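Local structure of putative exotoxin (superantigen) (Streptococcus pyogenes, 1TY0) at residues A[57-60]-A[61-64]; A[185-188]-A[189-192]; A[133-136]-A[137-140]. The protein probably acts as a secreted superantigen toxin of the staphylococcal and streptococcal family, engaging T-cell receptors through a surface that can also serve in dimerization. All blocks are in the same frame, centred on the assembly; numbering follows the deposited sequence.

The three contacts are local turns of the chain set at different depths of a two-domain superantigen. Contact 1 (57-64) comes first in sequence, in the loop between strands 51-55 and 69-74 of the OB-fold domain; contact 3 (133-140) lies on helix 131-146 of the beta-grasp domain, and contact 2 (185-192) follows near the end of helix 183-187. Contact 2 is the go-between: its centre lies about 15 Å from that of contact 1 and about 14 Å from that of contact 3, and it touches both, whereas contacts 1 and 3 stay about 13 Å apart at their nearest atoms. Residues 185-192 thus connect the central helix with the OB-fold loop.

Contact 1: residues A[57-60]-A[61-64]; sequences ESYI and TTKF
Lys-63 turns its CG to lie beside its own backbone N (chi1 -60°) and then runs fully extended, which carries the chain back over the peptide of Ile-60. Ile-60 answers with CG1 also beside its backbone N, and a second turn of similar sense (chi2 -62°) swings CD1 toward the lysine. The two side chains meet at an angle, and CD1 of Ile-60 comes 3.7 Å from NZ of Lys-63. On the way, CE of Lys-63 passes 3.6 Å from O of Tyr-59, so the aliphatic part of the lysine lies across two successive carbonyl groups.

The backbone beneath is a short 3-10 turn. N of Lys-63 donates to O of Ile-60 at 2.9 Å, reaching it from above the carbonyl plane, as is usual for a bond of three-residue spacing. The same oxygen has a second neighbour, the ring of Phe-64, whose CD1 approaches to 3.4 Å with the oxygen at the ring edge and in its plane. Ahead of the turn, a water accepts from N of Thr-61 at 2.9 Å and donates to O of Glu-57 at 2.8 Å. Thr-62 sets OG1 3.4 Å from C of Tyr-59, near the plane of the tyrosine ring.

Thr-61 directs its hydroxyl out of the turn to O of Thr-34, while Phe-64 meets Phe-38 edge-to-face. The chemistry is therefore divided: one carbonyl oxygen takes an N-H bond and a ring edge, a water bridges O of Glu-57 and N of Thr-61, and the lysine contributes its methylenes as cover to a bend whose Ile-60 and Phe-64 pack on Phe-38 of strand 37-41, Phe-64 also on strand 28-33.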
loop_
_atom_site.group_PDB
_atom_site.type_symbol
_atom_site.label_atom_id
_atom_site.label_comp_id
_atom_site.label_asym_id
_atom_site.label_seq_id
_atom_site.Cartn_x
_atom_site.Cartn_y
_atom_site.Cartn_z
ATOM N N GLU A 57 8.134 1.734 -21.094
ATOM C CA GLU A 57 9.240 1.865 -22.027
ATOM C C GLU A 57 8.684 2.147 -23.417
ATOM O O GLU A 57 7.478 2.053 -23.643
ATOM C CB GLU A 57 10.080 0.581 -22.026
ATOM C CG GLU A 57 11.070 0.508 -20.872
ATOM C CD GLU A 57 11.741 -0.852 -20.736
ATOM O OE1 GLU A 57 11.897 -1.557 -21.757
ATOM O OE2 GLU A 57 12.128 -1.209 -19.602
ATOM N N SER A 58 9.565 2.499 -24.347
ATOM C CA SER A 58 9.152 2.811 -25.706
ATOM C C SER A 58 8.427 1.653 -26.395
ATOM O O SER A 58 8.649 0.484 -26.076
ATOM C CB SER A 58 10.375 3.201 -26.542
ATOM O OG SER A 58 11.143 4.201 -25.895
ATOM N N TYR A 59 7.551 2.003 -27.332
ATOM C CA TYR A 59 6.797 1.042 -28.132
ATOM C C TYR A 59 5.938 0.023 -27.388
ATOM O O TYR A 59 5.855 -1.146 -27.772
ATOM C CB TYR A 59 7.762 0.338 -29.085
ATOM C CG TYR A 59 8.457 1.326 -29.993
ATOM C CD1 TYR A 59 7.742 2.024 -30.966
ATOM C CD2 TYR A 59 9.812 1.618 -29.833
ATOM C CE1 TYR A 59 8.357 2.993 -31.757
ATOM C CE2 TYR A 59 10.437 2.586 -30.619
ATOM C CZ TYR A 59 9.705 3.269 -31.578
ATOM O OH TYR A 59 10.317 4.227 -32.359
ATOM N N ILE A 60 5.287 0.485 -26.326
ATOM C CA ILE A 60 4.394 -0.356 -25.542
ATOM C C ILE A 60 2.988 0.198 -25.733
ATOM O O ILE A 60 2.052 -0.543 -26.026
ATOM C CB ILE A 60 4.761 -0.328 -24.036
ATOM C CG1 ILE A 60 6.107 -1.024 -23.812
ATOM C CG2 ILE A 60 3.655 -0.989 -23.212
ATOM C CD1 ILE A 60 6.123 -2.475 -24.203
ATOM N N THR A 61 2.838 1.513 -25.587
ATOM C CA THR A 61 1.522 2.113 -25.761
ATOM C C THR A 61 1.035 1.950 -27.200
ATOM O O THR A 61 -0.162 2.003 -27.466
ATOM C CB THR A 61 1.511 3.622 -25.392
ATOM O OG1 THR A 61 2.486 4.320 -26.174
ATOM C CG2 THR A 61 1.807 3.812 -23.908
ATOM N N THR A 62 1.966 1.755 -28.128
ATOM C CA THR A 62 1.601 1.578 -29.530
ATOM C C THR A 62 0.851 0.265 -29.735
ATOM O O THR A 62 0.173 0.081 -30.749
ATOM C CB THR A 62 2.851 1.601 -30.437
ATOM O OG1 THR A 62 3.791 0.616 -29.990
ATOM C CG2 THR A 62 3.512 2.970 -30.393
ATOM N N LYS A 63 0.967 -0.638 -28.766
ATOM C CA LYS A 63 0.293 -1.935 -28.826
ATOM C C LYS A 63 -1.173 -1.801 -28.421
ATOM O O LYS A 63 -1.963 -2.728 -28.605
ATOM C CB LYS A 63 0.972 -2.935 -27.884
ATOM C CG LYS A 63 2.437 -3.212 -28.179
ATOM C CD LYS A 63 3.001 -4.180 -27.147
ATOM C CE LYS A 63 4.488 -4.409 -27.332
ATOM N NZ LYS A 63 5.022 -5.334 -26.287
ATOM N N PHE A 64 -1.529 -0.644 -27.871
ATOM C CA PHE A 64 -2.890 -0.385 -27.419
ATOM C C PHE A 64 -3.556 0.747 -28.204
ATOM O O PHE A 64 -2.911 1.414 -29.013
ATOM C CB PHE A 64 -2.870 -0.041 -25.923
ATOM C CG PHE A 64 -2.383 -1.166 -25.046
ATOM C CD1 PHE A 64 -1.023 -1.417 -24.902
ATOM C CD2 PHE A 64 -3.290 -1.982 -24.373
ATOM C CE1 PHE A 64 -0.569 -2.466 -24.095
ATOM C CE2 PHE A 64 -2.853 -3.027 -23.568
ATOM C CZ PHE A 64 -1.488 -3.273 -23.427
HETATM O O HOH W 1 5.181 3.028 -24.989
#

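Contact 2: residues A[185-188]-A[189-192]; sequences DIFK and KYKD
Phe-187 and Tyr-190 share a turn of backbone with 3-10 spacing, following helix 183-187. N of Tyr-190 donates to O of Phe-187 at 2.8 Å, and N of Lys-191 repeats the step to O of Lys-188 at 2.9 Å. In both bonds the donor sits above the carbonyl plane, by 42° and 52°, as expected of a turn wound more tightly than an alpha helix. A water donates to O of Asp-185 at 2.8 Å; its bonds to O of Ile-186, as donor, and to N of Lys-189, as acceptor, are weak.

Lys-189 places CG between its backbone N and carbonyl carbon (chi1 55°), then bends at its last torsion to fold NZ back along the chain. There NZ donates to O of Ile-186 at 2.7 Å and lies 3.6 Å from that residue's CG2, the two side chains running alongside. The same lysine lays CG over the centre of one face of the Tyr-190 ring. Across the turn, CE2 of Tyr-190 meets CD1 of Phe-187 at 3.9 Å, and CG of Lys-188 touches CD of Lys-191, the pair pointing the same way.

Around this turn, NZ of Lys-189 forms a salt bridge with Asp-176, and OH of Tyr-190 bonds to Asp-135. Ile-186 packs on helix 5-18 and Phe-187 meets Tyr-18 edge-to-face, while Lys-191 pairs with Glu-55 and Lys-188 reaches Tyr-88. The turn thus bridges helices 5-18 and 131-146 and, through Glu-55 and Tyr-88, joins them to strands 51-55 and 84-93 of the OB-fold domain.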
loop_
_atom_site.group_PDB
_atom_site.type_symbol
_atom_site.label_atom_id
_atom_site.label_comp_id
_atom_site.label_asym_id
_atom_site.label_seq_id
_atom_site.Cartn_x
_atom_site.Cartn_y
_atom_site.Cartn_z
ATOM N N ASP A 185 13.085 3.171 -7.938
ATOM C CA ASP A 185 14.255 2.473 -8.480
ATOM C C ASP A 185 13.984 0.989 -8.692
ATOM O O ASP A 185 14.314 0.436 -9.743
ATOM C CB ASP A 185 15.464 2.592 -7.544
ATOM C CG ASP A 185 15.966 4.012 -7.395
ATOM O OD1 ASP A 185 15.880 4.791 -8.368
ATOM O OD2 ASP A 185 16.470 4.336 -6.304
ATOM N N ILE A 186 13.384 0.354 -7.687
ATOM C CA ILE A 186 13.102 -1.080 -7.729
ATOM C C ILE A 186 11.984 -1.478 -8.683
ATOM O O ILE A 186 12.034 -2.545 -9.300
ATOM C CB ILE A 186 12.773 -1.607 -6.307
ATOM C CG1 ILE A 186 14.008 -1.461 -5.408
ATOM C CG2 ILE A 186 12.356 -3.074 -6.362
ATOM C CD1 ILE A 186 13.726 -1.632 -3.932
ATOM N N PHE A 187 10.978 -0.623 -8.817
ATOM C CA PHE A 187 9.847 -0.922 -9.688
ATOM C C PHE A 187 10.055 -0.530 -11.153
ATOM O O PHE A 187 9.290 -0.947 -12.015
ATOM C CB PHE A 187 8.573 -0.231 -9.177
ATOM C CG PHE A 187 8.150 -0.638 -7.790
ATOM C CD1 PHE A 187 8.651 -1.789 -7.182
ATOM C CD2 PHE A 187 7.207 0.127 -7.101
ATOM C CE1 PHE A 187 8.220 -2.169 -5.907
ATOM C CE2 PHE A 187 6.769 -0.242 -5.830
ATOM C CZ PHE A 187 7.276 -1.393 -5.231
ATOM N N LYS A 188 11.081 0.265 -11.441
ATOM C CA LYS A 188 11.317 0.700 -12.814
ATOM C C LYS A 188 11.410 -0.454 -13.803
ATOM O O LYS A 188 11.076 -0.298 -14.974
ATOM C CB LYS A 188 12.580 1.565 -12.894
ATOM C CG LYS A 188 12.297 3.005 -13.312
ATOM C CD LYS A 188 13.534 3.882 -13.197
ATOM C CE LYS A 188 13.280 5.277 -13.746
ATOM N NZ LYS A 188 12.147 5.965 -13.070
ATOM N N LYS A 189 11.858 -1.614 -13.334
ATOM C CA LYS A 189 11.967 -2.774 -14.215
ATOM C C LYS A 189 10.623 -3.111 -14.853
ATOM O O LYS A 189 10.570 -3.611 -15.979
ATOM C CB LYS A 189 12.495 -3.992 -13.440
ATOM C CG LYS A 189 11.688 -4.359 -12.190
ATOM C CD LYS A 189 12.174 -5.689 -11.596
ATOM C CE LYS A 189 11.465 -6.043 -10.295
ATOM N NZ LYS A 189 11.967 -5.279 -9.122
ATOM N N TYR A 190 9.530 -2.802 -14.156
ATOM C CA TYR A 190 8.207 -3.120 -14.675
ATOM C C TYR A 190 7.766 -2.233 -15.830
ATOM O O TYR A 190 6.696 -2.435 -16.389
ATOM C CB TYR A 190 7.154 -3.075 -13.548
ATOM C CG TYR A 190 7.449 -4.000 -12.381
ATOM C CD1 TYR A 190 7.765 -5.340 -12.591
ATOM C CD2 TYR A 190 7.399 -3.532 -11.061
ATOM C CE1 TYR A 190 8.029 -6.200 -11.526
ATOM C CE2 TYR A 190 7.663 -4.387 -9.980
ATOM C CZ TYR A 190 7.976 -5.722 -10.226
ATOM O OH TYR A 190 8.233 -6.577 -9.181
ATOM N N LYS A 191 8.583 -1.250 -16.193
ATOM C CA LYS A 191 8.217 -0.383 -17.304
ATOM C C LYS A 191 8.181 -1.161 -18.618
ATOM O O LYS A 191 7.584 -0.700 -19.589
ATOM C CB LYS A 191 9.180 0.802 -17.420
ATOM C CG LYS A 191 9.033 1.804 -16.295
ATOM C CD LYS A 191 9.967 2.994 -16.463
ATOM C CE LYS A 191 9.711 3.723 -17.770
ATOM N NZ LYS A 191 10.468 5.009 -17.815
ATOM N N ASP A 192 8.808 -2.337 -18.662
ATOM C CA ASP A 192 8.759 -3.118 -19.897
ATOM C C ASP A 192 7.373 -3.727 -20.112
ATOM O O ASP A 192 7.101 -4.308 -21.164
ATOM C CB ASP A 192 9.826 -4.224 -19.923
ATOM C CG ASP A 192 9.708 -5.197 -18.767
ATOM O OD1 ASP A 192 8.607 -5.343 -18.203
ATOM O OD2 ASP A 192 10.732 -5.837 -18.433
HETATM O O HOH W 2 14.185 -1.809 -11.364
#

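Contact 3: residues A[133-136]-A[137-140]; sequences EFDF and KIRQ
Asp-135 and Arg-139 cross at a slant one helical turn apart, their carboxylate and guanidinium planes 64° apart. NE of Arg-139 donates to OD1 of Asp-135 at 2.7 Å and nearly straight; the oxygen lies at the guanidinium edge, in its plane, but is itself approached from above the carboxylate. The bond from NH2 to OD2 is weak, and OD2 is also hydrogen-bonded to OH of Tyr-190. Arg-139 also pairs with Asp-176 through NH1.

Glu-133 and Lys-137 instead lie alongside, pointing the same way. Both chains are extended, and with CG of Glu-133 anti to the backbone N (chi1 -180°) they run together until NZ of Lys-137 meets OE2 at 2.9 Å, on its anti side. NZ also donates to O of Lys-123, and OE1 of Glu-133 pairs with Lys-126.

Phe-136 and Gln-140 likewise run side by side, ring and amide planes 44° apart, and CG of Gln-140 makes an off-centre CH-pi contact, 4.3 Å from the ring centroid; the amide oxygen bonds to Gln-144. CE1 of Phe-134 rests 4.2 Å from CD1 of Ile-138, which packs on strands 157-164 and 201-209.

These i to i+4 pairs, over regular backbone bonds, are those of an alpha helix; here it is helix 131-146, packed against the mixed sheet as in the beta-grasp fold.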
loop_
_atom_site.group_PDB
_atom_site.type_symbol
_atom_site.label_atom_id
_atom_site.label_comp_id
_atom_site.label_asym_id
_atom_site.label_seq_id
_atom_site.Cartn_x
_atom_site.Cartn_y
_atom_site.Cartn_z
ATOM N N GLU A 133 2.575 -8.406 -11.717
ATOM C CA GLU A 133 1.584 -8.959 -10.797
ATOM C C GLU A 133 2.068 -10.283 -10.218
ATOM O O GLU A 133 1.961 -10.530 -9.014
ATOM C CB GLU A 133 0.243 -9.179 -11.503
ATOM C CG GLU A 133 -0.818 -9.754 -10.573
ATOM C CD GLU A 133 -2.187 -9.868 -11.214
ATOM O OE1 GLU A 133 -2.434 -9.211 -12.251
ATOM O OE2 GLU A 133 -3.027 -10.614 -10.665
ATOM N N PHE A 134 2.600 -11.139 -11.081
ATOM C CA PHE A 134 3.095 -12.435 -10.629
ATOM C C PHE A 134 4.258 -12.246 -9.652
ATOM O O PHE A 134 4.306 -12.881 -8.598
ATOM C CB PHE A 134 3.552 -13.262 -11.830
ATOM C CG PHE A 134 3.718 -14.722 -11.528
ATOM C CD1 PHE A 134 4.828 -15.177 -10.828
ATOM C CD2 PHE A 134 2.752 -15.640 -11.926
ATOM C CE1 PHE A 134 4.978 -16.527 -10.525
ATOM C CE2 PHE A 134 2.894 -16.993 -11.629
ATOM C CZ PHE A 134 4.010 -17.434 -10.926
ATOM N N ASP A 135 5.185 -11.357 -10.006
ATOM C CA ASP A 135 6.359 -11.086 -9.183
ATOM C C ASP A 135 5.964 -10.561 -7.805
ATOM O O ASP A 135 6.441 -11.047 -6.780
ATOM C CB ASP A 135 7.266 -10.085 -9.917
ATOM C CG ASP A 135 8.620 -9.910 -9.249
ATOM O OD1 ASP A 135 9.073 -10.836 -8.548
ATOM O OD2 ASP A 135 9.245 -8.845 -9.452
ATOM N N PHE A 136 5.083 -9.570 -7.777
ATOM C CA PHE A 136 4.630 -9.012 -6.508
ATOM C C PHE A 136 4.011 -10.080 -5.610
ATOM O O PHE A 136 4.362 -10.195 -4.436
ATOM C CB PHE A 136 3.596 -7.911 -6.746
ATOM C CG PHE A 136 2.856 -7.506 -5.505
ATOM C CD1 PHE A 136 3.476 -6.733 -4.526
ATOM C CD2 PHE A 136 1.547 -7.935 -5.297
ATOM C CE1 PHE A 136 2.798 -6.394 -3.349
ATOM C CE2 PHE A 136 0.867 -7.604 -4.130
ATOM C CZ PHE A 136 1.492 -6.833 -3.154
ATOM N N LYS A 137 3.093 -10.862 -6.166
ATOM C CA LYS A 137 2.420 -11.886 -5.379
ATOM C C LYS A 137 3.353 -12.974 -4.878
ATOM O O LYS A 137 3.263 -13.377 -3.722
ATOM C CB LYS A 137 1.265 -12.489 -6.179
ATOM C CG LYS A 137 0.150 -11.480 -6.423
ATOM C CD LYS A 137 -1.057 -12.076 -7.142
ATOM C CE LYS A 137 -2.192 -11.054 -7.151
ATOM N NZ LYS A 137 -3.370 -11.488 -7.952
ATOM N N ILE A 138 4.259 -13.436 -5.733
ATOM C CA ILE A 138 5.196 -14.472 -5.316
ATOM C C ILE A 138 6.173 -13.936 -4.271
ATOM O O ILE A 138 6.503 -14.634 -3.316
ATOM C CB ILE A 138 5.980 -15.053 -6.514
ATOM C CG1 ILE A 138 6.880 -16.198 -6.036
ATOM C CG2 ILE A 138 6.805 -13.973 -7.174
ATOM C CD1 ILE A 138 7.494 -16.992 -7.165
ATOM N N ARG A 139 6.636 -12.699 -4.426
ATOM C CA ARG A 139 7.551 -12.156 -3.421
ATOM C C ARG A 139 6.837 -12.052 -2.081
ATOM O O ARG A 139 7.403 -12.384 -1.037
ATOM C CB ARG A 139 8.087 -10.782 -3.833
ATOM C CG ARG A 139 9.058 -10.853 -4.994
ATOM C CD ARG A 139 9.801 -9.546 -5.200
ATOM N NE ARG A 139 10.372 -9.494 -6.541
ATOM C CZ ARG A 139 11.542 -8.945 -6.848
ATOM N NH1 ARG A 139 12.299 -8.396 -5.906
ATOM N NH2 ARG A 139 11.942 -8.932 -8.110
ATOM N N GLN A 140 5.590 -11.594 -2.100
ATOM C CA GLN A 140 4.833 -11.490 -0.861
ATOM C C GLN A 140 4.684 -12.870 -0.218
ATOM O O GLN A 140 4.819 -13.013 0.998
ATOM C CB GLN A 140 3.459 -10.878 -1.121
ATOM C CG GLN A 140 3.402 -9.373 -0.879
ATOM C CD GLN A 140 3.673 -9.007 0.571
ATOM O OE1 GLN A 140 3.248 -9.709 1.488
ATOM N NE2 GLN A 140 4.371 -7.895 0.786
#